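2-Keto-3-deoxy-(6-phospho-)gluconate aldolase (Thermoproteus tenax, PDB 2R91) is an aldolase of the dihydrodipicolinate synthetase family, a tetramer whose subunits are built on a closed barrel of eight parallel strands surrounded by helices. Local coordinates at residues E92-L97 with V121-F126; D139-K144 with K166-Q171; E2-V7 with G192-S197. All coordinates share one frame; numbering follows the deposited sequence.

Contact 1. Residues E92-L97 with V121-F126; sequences EAVASL and VSIPVF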
loop_
_atom_site.group_PDB
_atom_site.type_symbol
_atom_site.label_atom_id
_atom_site.label_comp_id
_atom_site.label_asym_id
_atom_site.label_seq_id
_atom_site.Cartn_x
_atom_site.Cartn_y
_atom_site.Cartn_z
ATOM N N GLU A 92 11.597 18.098 -29.312
ATOM C CA GLU A 92 11.122 17.063 -30.197
ATOM C C GLU A 92 9.814 16.452 -29.683
ATOM O O GLU A 92 9.036 15.864 -30.441
ATOM C CB GLU A 92 12.232 16.038 -30.478
ATOM C CG GLU A 92 12.397 14.946 -29.486
ATOM C CD GLU A 92 13.430 13.890 -29.960
ATOM O OE1 GLU A 92 14.412 14.243 -30.662
ATOM O OE2 GLU A 92 13.243 12.713 -29.596
ATOM N N ALA A 93 9.546 16.631 -28.393
ATOM C CA ALA A 93 8.311 16.123 -27.804
ATOM C C ALA A 93 8.050 16.876 -26.501
ATOM O O ALA A 93 8.950 17.511 -25.969
ATOM C CB ALA A 93 8.420 14.590 -27.522
ATOM N N VAL A 94 6.828 16.808 -25.993
ATOM C CA VAL A 94 6.591 17.232 -24.601
ATOM C C VAL A 94 6.086 16.027 -23.816
ATOM O O VAL A 94 5.546 15.101 -24.409
ATOM C CB VAL A 94 5.544 18.360 -24.494
ATOM C CG1 VAL A 94 6.117 19.678 -25.117
ATOM C CG2 VAL A 94 4.244 17.953 -25.176
ATOM N N ALA A 95 6.258 16.045 -22.492
ATOM C CA ALA A 95 5.760 14.965 -21.645
ATOM C C ALA A 95 4.974 15.583 -20.514
ATOM O O ALA A 95 5.197 16.743 -20.174
ATOM C CB ALA A 95 6.921 14.136 -21.087
ATOM N N SER A 96 4.075 14.820 -19.910
ATOM C CA SER A 96 3.434 15.275 -18.673
ATOM C C SER A 96 3.185 14.141 -17.689
ATOM O O SER A 96 2.733 13.055 -18.072
ATOM C CB SER A 96 2.085 16.011 -18.939
ATOM O OG SER A 96 1.622 16.600 -17.728
ATOM N N LEU A 97 3.484 14.408 -16.423
ATOM C CA LEU A 97 2.902 13.657 -15.331
ATOM C C LEU A 97 1.395 13.746 -15.489
ATOM O O LEU A 97 0.882 14.749 -16.010
ATOM C CB LEU A 97 3.289 14.308 -13.998
ATOM C CG LEU A 97 4.779 14.295 -13.613
ATOM C CD1 LEU A 97 5.094 15.287 -12.489
ATOM C CD2 LEU A 97 5.212 12.871 -13.166
ATOM N N VAL A 121 -0.616 20.968 -29.329
ATOM C CA VAL A 121 0.638 20.915 -30.085
ATOM C C VAL A 121 0.573 19.865 -31.181
ATOM O O VAL A 121 -0.298 18.995 -31.182
ATOM C CB VAL A 121 1.870 20.569 -29.156
ATOM C CG1 VAL A 121 2.088 21.680 -28.090
ATOM C CG2 VAL A 121 1.675 19.190 -28.472
ATOM N N SER A 122 1.541 19.935 -32.090
ATOM C CA SER A 122 1.686 18.971 -33.174
ATOM C C SER A 122 2.736 17.923 -32.862
ATOM O O SER A 122 2.641 16.795 -33.351
ATOM C CB SER A 122 2.082 19.701 -34.468
ATOM O OG SER A 122 1.080 20.654 -34.766
ATOM N N ILE A 123 3.755 18.296 -32.088
ATOM C CA ILE A 123 4.793 17.333 -31.711
ATOM C C ILE A 123 4.181 16.256 -30.780
ATOM O O ILE A 123 3.131 16.475 -30.191
ATOM C CB ILE A 123 6.019 18.029 -31.070
ATOM C CG1 ILE A 123 5.611 18.858 -29.830
ATOM C CG2 ILE A 123 6.744 18.903 -32.100
ATOM C CD1 ILE A 123 6.819 19.406 -29.062
ATOM N N PRO A 124 4.825 15.080 -30.677
ATOM C CA PRO A 124 4.328 13.972 -29.849
ATOM C C PRO A 124 4.188 14.369 -28.370
ATOM O O PRO A 124 5.033 15.098 -27.837
ATOM C CB PRO A 124 5.426 12.913 -29.980
ATOM C CG PRO A 124 6.121 13.241 -31.273
ATOM C CD PRO A 124 6.092 14.743 -31.350
ATOM N N VAL A 125 3.110 13.921 -27.751
ATOM C CA VAL A 125 2.922 14.061 -26.313
ATOM C C VAL A 125 3.201 12.706 -25.627
ATOM O O VAL A 125 2.635 11.681 -26.022
ATOM C CB VAL A 125 1.486 14.530 -25.992
ATOM C CG1 VAL A 125 1.196 14.458 -24.479
ATOM C CG2 VAL A 125 1.267 15.969 -26.527
ATOM N N PHE A 126 4.086 12.720 -24.627
ATOM C CA PHE A 126 4.455 11.510 -23.853
ATOM C C PHE A 126 3.724 11.491 -22.541
ATOM O O PHE A 126 3.589 12.540 -21.870
ATOM C CB PHE A 126 5.955 11.515 -23.511
ATOM C CG PHE A 126 6.863 11.066 -24.634
ATOM C CD1 PHE A 126 6.647 11.466 -25.945
ATOM C CD2 PHE A 126 7.944 10.255 -24.362
ATOM C CE1 PHE A 126 7.504 11.048 -26.968
ATOM C CE2 PHE A 126 8.813 9.836 -25.388
ATOM C CZ PHE A 126 8.603 10.237 -26.666
#
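Phe126 sets its CG anti to its own carbonyl carbon, beside the backbone N (chi1 -80°), which carries the ring back along the neighbouring strand until CE1 of Phe126 lies 3.7 Å from CB of Ala93. Ile123 takes a different setting: its CG1 lies between the backbone N and the carbonyl carbon (chi1 57°), and the chain then runs on extended, so that CD1 of Ile123 comes against the backbone of Ala93 and 4.0 Å from CG1 of Val94. These last two side chains meet at about a right angle. The other branch of Val94 turns to the second strand, with its CG2 3.8 Å from CG2 of Val125.

The segments lie on strands 93-96 and 125-129 of a beta-alpha-beta unit, joined through helix 107-120, and these strands run parallel as adjacent staves of the TIM barrel. Val94 is bonded through both its polar backbone atoms: its N donates to Pro124 O at 3.1 Å, and its O receives the N-H of Phe126 at 2.8 Å. The third bond between the two segments is Ser96 N to Phe126 O at 3.0 Å, and the pairing runs on to Tyr128. Pro124, which has no N-H to give, instead brings its CD to 3.3 Å from Glu92 O.

Val94 and Val125 lie on one face of the sheet, where Ala86 of helix 76-88 and Cys118 of helix 107-120 meet them; Cys118 is itself disulfide-bonded to Cys148. Ala95 and Phe126 occupy the other face, CB beside CB, together with Ile68 of strand 67-70. Neither Glu92 nor Ser96 bonds across the contact through its side chain: Glu92 forms a salt bridge with Arg66, while the hydroxyl of Ser96 donates to Leu97 O and is also hydrogen-bonded to Tyr113.

Contact 2. Residues D139-K144 with K166-Q171; sequences DARAAK and KRYLPQ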
loop_
_atom_site.group_PDB
_atom_site.type_symbol
_atom_site.label_atom_id
_atom_site.label_comp_id
_atom_site.label_asym_id
_atom_site.label_seq_id
_atom_site.Cartn_x
_atom_site.Cartn_y
_atom_site.Cartn_z
ATOM N N ASP A 139 -2.078 3.388 -16.499
ATOM C CA ASP A 139 -1.458 2.137 -16.989
ATOM C C ASP A 139 -1.591 2.033 -18.516
ATOM O O ASP A 139 -2.142 2.939 -19.155
ATOM C CB ASP A 139 -1.952 0.880 -16.209
ATOM C CG ASP A 139 -3.420 0.501 -16.493
ATOM O OD1 ASP A 139 -4.070 1.131 -17.336
ATOM O OD2 ASP A 139 -3.917 -0.457 -15.854
ATOM N N ALA A 140 -1.060 0.959 -19.109
ATOM C CA ALA A 140 -1.056 0.845 -20.571
ATOM C C ALA A 140 -2.459 0.956 -21.188
ATOM O O ALA A 140 -2.667 1.652 -22.196
ATOM C CB ALA A 140 -0.375 -0.485 -20.998
ATOM N N ARG A 141 -3.417 0.267 -20.591
ATOM C CA ARG A 141 -4.785 0.284 -21.100
ATOM C C ARG A 141 -5.412 1.704 -21.053
ATOM O O ARG A 141 -5.989 2.184 -22.033
ATOM C CB ARG A 141 -5.587 -0.713 -20.278
ATOM C CG ARG A 141 -7.028 -0.884 -20.649
ATOM C CD ARG A 141 -7.511 -2.241 -20.122
ATOM N NE ARG A 141 -8.789 -2.101 -19.451
ATOM C CZ ARG A 141 -8.976 -2.243 -18.138
ATOM N NH1 ARG A 141 -7.946 -2.562 -17.340
ATOM N NH2 ARG A 141 -10.205 -2.083 -17.622
ATOM N N ALA A 142 -5.278 2.366 -19.909
ATOM C CA ALA A 142 -5.712 3.763 -19.740
ATOM C C ALA A 142 -5.001 4.693 -20.726
ATOM O O ALA A 142 -5.623 5.570 -21.319
ATOM C CB ALA A 142 -5.448 4.206 -18.323
ATOM N N ALA A 143 -3.701 4.496 -20.913
ATOM C CA ALA A 143 -2.926 5.291 -21.857
ATOM C C ALA A 143 -3.438 5.144 -23.311
ATOM O O ALA A 143 -3.551 6.143 -24.066
ATOM C CB ALA A 143 -1.450 4.927 -21.756
ATOM N N LYS A 144 -3.770 3.909 -23.685
ATOM C CA LYS A 144 -4.373 3.647 -24.992
ATOM C C LYS A 144 -5.737 4.323 -25.109
ATOM O O LYS A 144 -6.039 4.929 -26.147
ATOM C CB LYS A 144 -4.531 2.134 -25.242
ATOM C CG LYS A 144 -5.125 1.806 -26.626
ATOM C CD LYS A 144 -5.384 0.310 -26.817
ATOM C CE LYS A 144 -5.868 0.010 -28.262
ATOM N NZ LYS A 144 -6.334 -1.413 -28.384
ATOM N N LYS A 166 4.265 -1.074 -24.483
ATOM C CA LYS A 166 4.686 -1.542 -25.794
ATOM C C LYS A 166 3.632 -2.485 -26.391
ATOM O O LYS A 166 3.420 -2.523 -27.584
ATOM C CB LYS A 166 6.018 -2.273 -25.635
ATOM C CG LYS A 166 6.911 -2.208 -26.808
ATOM C CD LYS A 166 8.014 -1.200 -26.530
ATOM C CE LYS A 166 8.348 -0.441 -27.818
ATOM N NZ LYS A 166 9.161 -1.316 -28.627
ATOM N N ARG A 167 2.961 -3.241 -25.537
ATOM C CA ARG A 167 1.919 -4.157 -25.981
ATOM C C ARG A 167 0.676 -3.413 -26.457
ATOM O O ARG A 167 0.125 -3.723 -27.528
ATOM C CB ARG A 167 1.581 -5.126 -24.849
ATOM C CG ARG A 167 0.521 -6.170 -25.167
ATOM C CD ARG A 167 0.229 -6.955 -23.894
ATOM N NE ARG A 167 -1.177 -7.325 -23.831
ATOM C CZ ARG A 167 -1.865 -7.495 -22.715
ATOM N NH1 ARG A 167 -1.311 -7.291 -21.514
ATOM N NH2 ARG A 167 -3.121 -7.872 -22.818
ATOM N N TYR A 168 0.223 -2.433 -25.675
ATOM C CA TYR A 168 -1.000 -1.684 -26.014
ATOM C C TYR A 168 -0.775 -0.560 -26.997
ATOM O O TYR A 168 -1.711 -0.146 -27.691
ATOM C CB TYR A 168 -1.669 -1.102 -24.757
ATOM C CG TYR A 168 -2.513 -2.087 -23.966
ATOM C CD1 TYR A 168 -1.925 -3.009 -23.122
ATOM C CD2 TYR A 168 -3.893 -2.087 -24.069
ATOM C CE1 TYR A 168 -2.677 -3.903 -22.396
ATOM C CE2 TYR A 168 -4.665 -2.976 -23.344
ATOM C CZ TYR A 168 -4.043 -3.892 -22.512
ATOM O OH TYR A 168 -4.798 -4.773 -21.771
ATOM N N LEU A 169 0.446 -0.040 -27.041
ATOM C CA LEU A 169 0.782 1.041 -27.978
ATOM C C LEU A 169 2.026 0.677 -28.767
ATOM O O LEU A 169 3.110 1.199 -28.498
ATOM C CB LEU A 169 0.997 2.374 -27.239
ATOM C CG LEU A 169 -0.157 2.824 -26.344
ATOM C CD1 LEU A 169 0.200 4.032 -25.496
ATOM C CD2 LEU A 169 -1.318 3.142 -27.215
ATOM N N PRO A 170 1.876 -0.225 -29.762
ATOM C CA PRO A 170 3.054 -0.758 -30.459
ATOM C C PRO A 170 3.876 0.296 -31.197
ATOM O O PRO A 170 5.035 0.049 -31.503
ATOM C CB PRO A 170 2.459 -1.795 -31.453
ATOM C CG PRO A 170 1.087 -2.052 -31.009
ATOM C CD PRO A 170 0.619 -0.806 -30.267
ATOM N N GLN A 171 3.278 1.449 -31.481
ATOM C CA GLN A 171 3.980 2.536 -32.167
ATOM C C GLN A 171 4.617 3.586 -31.239
ATOM O O GLN A 171 5.416 4.420 -31.689
ATOM C CB GLN A 171 3.036 3.227 -33.153
ATOM C CG GLN A 171 2.585 2.321 -34.312
ATOM C CD GLN A 171 3.767 1.654 -35.013
ATOM O OE1 GLN A 171 4.731 2.328 -35.432
ATOM N NE2 GLN A 171 3.709 0.316 -35.137
HETATM O O HOH W 1 -3.480 -2.068 -28.910
#
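Two helices on the outside of the barrel, 140-146 and 159-168, meet here, the first turn of one against the last turn of the other. Tyr168 carries the junction. Its ring lies across the opening turn of helix 140-146, one face over Arg141 CA, which stands 3.8 Å above the ring plane and toward the rim. CB of Ala140 touches CD1 of Tyr168 at 3.6 Å, and the aliphatic start of Arg141 runs beside the ring in the same direction, its CB 3.9 Å from CE2 of Tyr168.

Lys144 comes at the ring from its edge. With CG anti to the backbone N (chi1 -178°) and every later torsion extended, the chain passes Tyr168 at about a right angle, its CD in the ring plane. Its amino group then reaches a water, 3.0 Å from NZ of Lys144, which donates to the main-chain O of Tyr168 at 2.9 Å. Nearer the start of the lysine chain, CD2 of Leu169, the first residue beyond helical geometry, packs 3.8 Å from CA of Lys144.

The opening turn that receives the ring is capped by Asp139, whose OD1 accepts from Ala142 N at 3.1 Å. The hydroxyl of Tyr168 bonds to Glu232 of a neighbouring subunit, which also forms a salt bridge with Arg167; CE1 of Tyr168 stands over the centre of the Arg167 guanidinium, 3.7 Å from its plane, the ring being steeply inclined to it. The tyrosine thus joins helix packing within the chain to the subunit interface, in the layer of helices that surrounds the strands of a TIM barrel.

Contact 3. Residues E2-V7 with G192-S197; sequences EIVAPV and GVVASS
Val4 and Val194 make the close-packed part of this contact, CB of Val4 lying 3.5 Å from CG2 of Val194. Val194 holds CG1 anti to the backbone N (chi1 -173°), which turns that branch toward the proline and leaves CG2 against Val4. Just before them the parallel strands are bonded directly: Val193 N donates to Glu2 O at 3.0 Å, and Val4 N to Val193 O at 2.8 Å. Gly192, with no side chain, lets its CA approach to 3.1 Å from Glu2 O.

Beyond Val4 the direct bonding gives way to a single water between the strands. Water 2 donates to Val4 O at 2.7 Å and may bridge to Ala195 N, though its distance from Ala195 N, 2.5 Å, is unusually short and leaves that link doubtful. Pro6, the centre of an inverse gamma turn, cannot donate a backbone bond; its CD instead lies 3.1 Å from Ala195 O. A bound sulfate sits about 3 Å from the side chain of Pro6, at the end where direct backbone bonding has lapsed, and Ser196 OG bonds there to Asp179 and Tyr239.

Strand 2-6 has strand 35-38 as its other neighbour, so this pairing of first and eighth strands closes the barrel. Ile3 packs outward on Leu205 and Ala206 of helix 202-213, and with Val193 it reaches Phe186 of helix 182-187.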
loop_
_atom_site.group_PDB
_atom_site.type_symbol
_atom_site.label_atom_id
_atom_site.label_comp_id
_atom_site.label_asym_id
_atom_site.label_seq_id
_atom_site.Cartn_x
_atom_site.Cartn_y
_atom_site.Cartn_z
ATOM N N GLU A 2 17.902 4.372 -26.701
ATOM C CA GLU A 2 18.342 5.686 -26.247
ATOM C C GLU A 2 18.638 5.775 -24.760
ATOM O O GLU A 2 17.976 5.149 -23.952
ATOM C CB GLU A 2 17.282 6.738 -26.616
ATOM C CG GLU A 2 17.215 6.943 -28.148
ATOM C CD GLU A 2 15.928 7.608 -28.607
ATOM O OE1 GLU A 2 14.991 7.747 -27.799
ATOM O OE2 GLU A 2 15.858 8.010 -29.779
ATOM N N ILE A 3 19.638 6.570 -24.435
ATOM C CA ILE A 3 19.882 6.997 -23.081
ATOM C C ILE A 3 19.302 8.412 -22.978
ATOM O O ILE A 3 19.764 9.345 -23.672
ATOM C CB ILE A 3 21.372 6.983 -22.770
ATOM C CG1 ILE A 3 21.868 5.520 -22.801
ATOM C CG2 ILE A 3 21.627 7.632 -21.371
ATOM C CD1 ILE A 3 23.395 5.301 -22.741
ATOM N N VAL A 4 18.272 8.555 -22.156
ATOM C CA VAL A 4 17.635 9.866 -21.982
ATOM C C VAL A 4 17.972 10.354 -20.584
ATOM O O VAL A 4 17.777 9.636 -19.599
ATOM C CB VAL A 4 16.099 9.766 -22.136
ATOM C CG1 VAL A 4 15.421 11.166 -22.002
ATOM C CG2 VAL A 4 15.686 9.069 -23.425
ATOM N N ALA A 5 18.512 11.557 -20.469
ATOM C CA ALA A 5 18.827 12.083 -19.154
ATOM C C ALA A 5 17.703 12.981 -18.615
ATOM O O ALA A 5 17.407 14.007 -19.217
ATOM C CB ALA A 5 20.119 12.852 -19.204
ATOM N N PRO A 6 17.100 12.607 -17.459
ATOM C CA PRO A 6 16.171 13.513 -16.772
ATOM C C PRO A 6 17.097 14.450 -16.010
ATOM O O PRO A 6 17.508 14.189 -14.861
ATOM C CB PRO A 6 15.356 12.565 -15.856
ATOM C CG PRO A 6 16.403 11.454 -15.474
ATOM C CD PRO A 6 17.345 11.348 -16.697
ATOM N N VAL A 7 17.478 15.533 -16.689
ATOM C CA VAL A 7 18.562 16.388 -16.259
ATOM C C VAL A 7 18.222 17.174 -15.006
ATOM O O VAL A 7 17.066 17.590 -14.811
ATOM C CB VAL A 7 19.003 17.305 -17.433
ATOM C CG1 VAL A 7 17.902 18.361 -17.741
ATOM C CG2 VAL A 7 20.371 17.933 -17.151
ATOM N N GLY A 192 14.347 2.645 -24.696
ATOM C CA GLY A 192 15.439 3.291 -24.016
ATOM C C GLY A 192 15.199 3.379 -22.524
ATOM O O GLY A 192 14.245 2.769 -21.968
ATOM N N VAL A 193 16.080 4.114 -21.873
ATOM C CA VAL A 193 15.971 4.378 -20.441
ATOM C C VAL A 193 15.940 5.878 -20.222
ATOM O O VAL A 193 16.563 6.622 -20.974
ATOM C CB VAL A 193 17.179 3.766 -19.634
ATOM C CG1 VAL A 193 17.206 2.221 -19.814
ATOM C CG2 VAL A 193 18.543 4.351 -20.083
ATOM N N VAL A 194 15.240 6.302 -19.177
ATOM C CA VAL A 194 15.331 7.679 -18.710
ATOM C C VAL A 194 15.728 7.668 -17.238
ATOM O O VAL A 194 14.940 7.971 -16.362
ATOM C CB VAL A 194 13.981 8.462 -18.882
ATOM C CG1 VAL A 194 14.172 9.955 -18.553
ATOM C CG2 VAL A 194 13.437 8.322 -20.286
ATOM N N ALA A 195 16.973 7.341 -16.970
ATOM C CA ALA A 195 17.433 7.150 -15.602
ATOM C C ALA A 195 18.200 8.358 -15.053
ATOM O O ALA A 195 19.062 8.939 -15.729
ATOM C CB ALA A 195 18.296 5.832 -15.526
ATOM N N SER A 196 17.940 8.693 -13.791
ATOM C CA SER A 196 18.609 9.815 -13.111
ATOM C C SER A 196 20.129 9.729 -13.136
ATOM O O SER A 196 20.813 10.755 -13.180
ATOM C CB SER A 196 18.117 9.904 -11.658
ATOM O OG SER A 196 18.633 8.810 -10.884
ATOM N N SER A 197 20.673 8.504 -13.125
ATOM C CA SER A 197 22.128 8.328 -13.161
ATOM C C SER A 197 22.794 8.761 -14.484
ATOM O O SER A 197 24.023 8.855 -14.554
ATOM C CB SER A 197 22.518 6.857 -12.878
ATOM O OG SER A 197 21.914 6.002 -13.818
HETATM O O HOH W 2 18.978 7.461 -18.507
#

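In the fold
Contacts 1 and 3 belong to the same parallel sheet, with centres 17 Å apart: contact 1 joins its fourth and fifth strands, whereas contact 3 seals its first to its eighth. Along the chain contact 1 closes before contact 2 opens, and both are nested inside the long loop that contact 3 closes. Contact 2 lies in the helical layer, its centre 16 Å from that of contact 1 and 21 Å from that of contact 3. None touches another. Contact 1 joins strands consecutive in sequence, while in contact 3 a late strand returns to the chain's beginning to complete the ring; contact 2 alone of the three also joins partners in a neighbouring subunit by polar bonds.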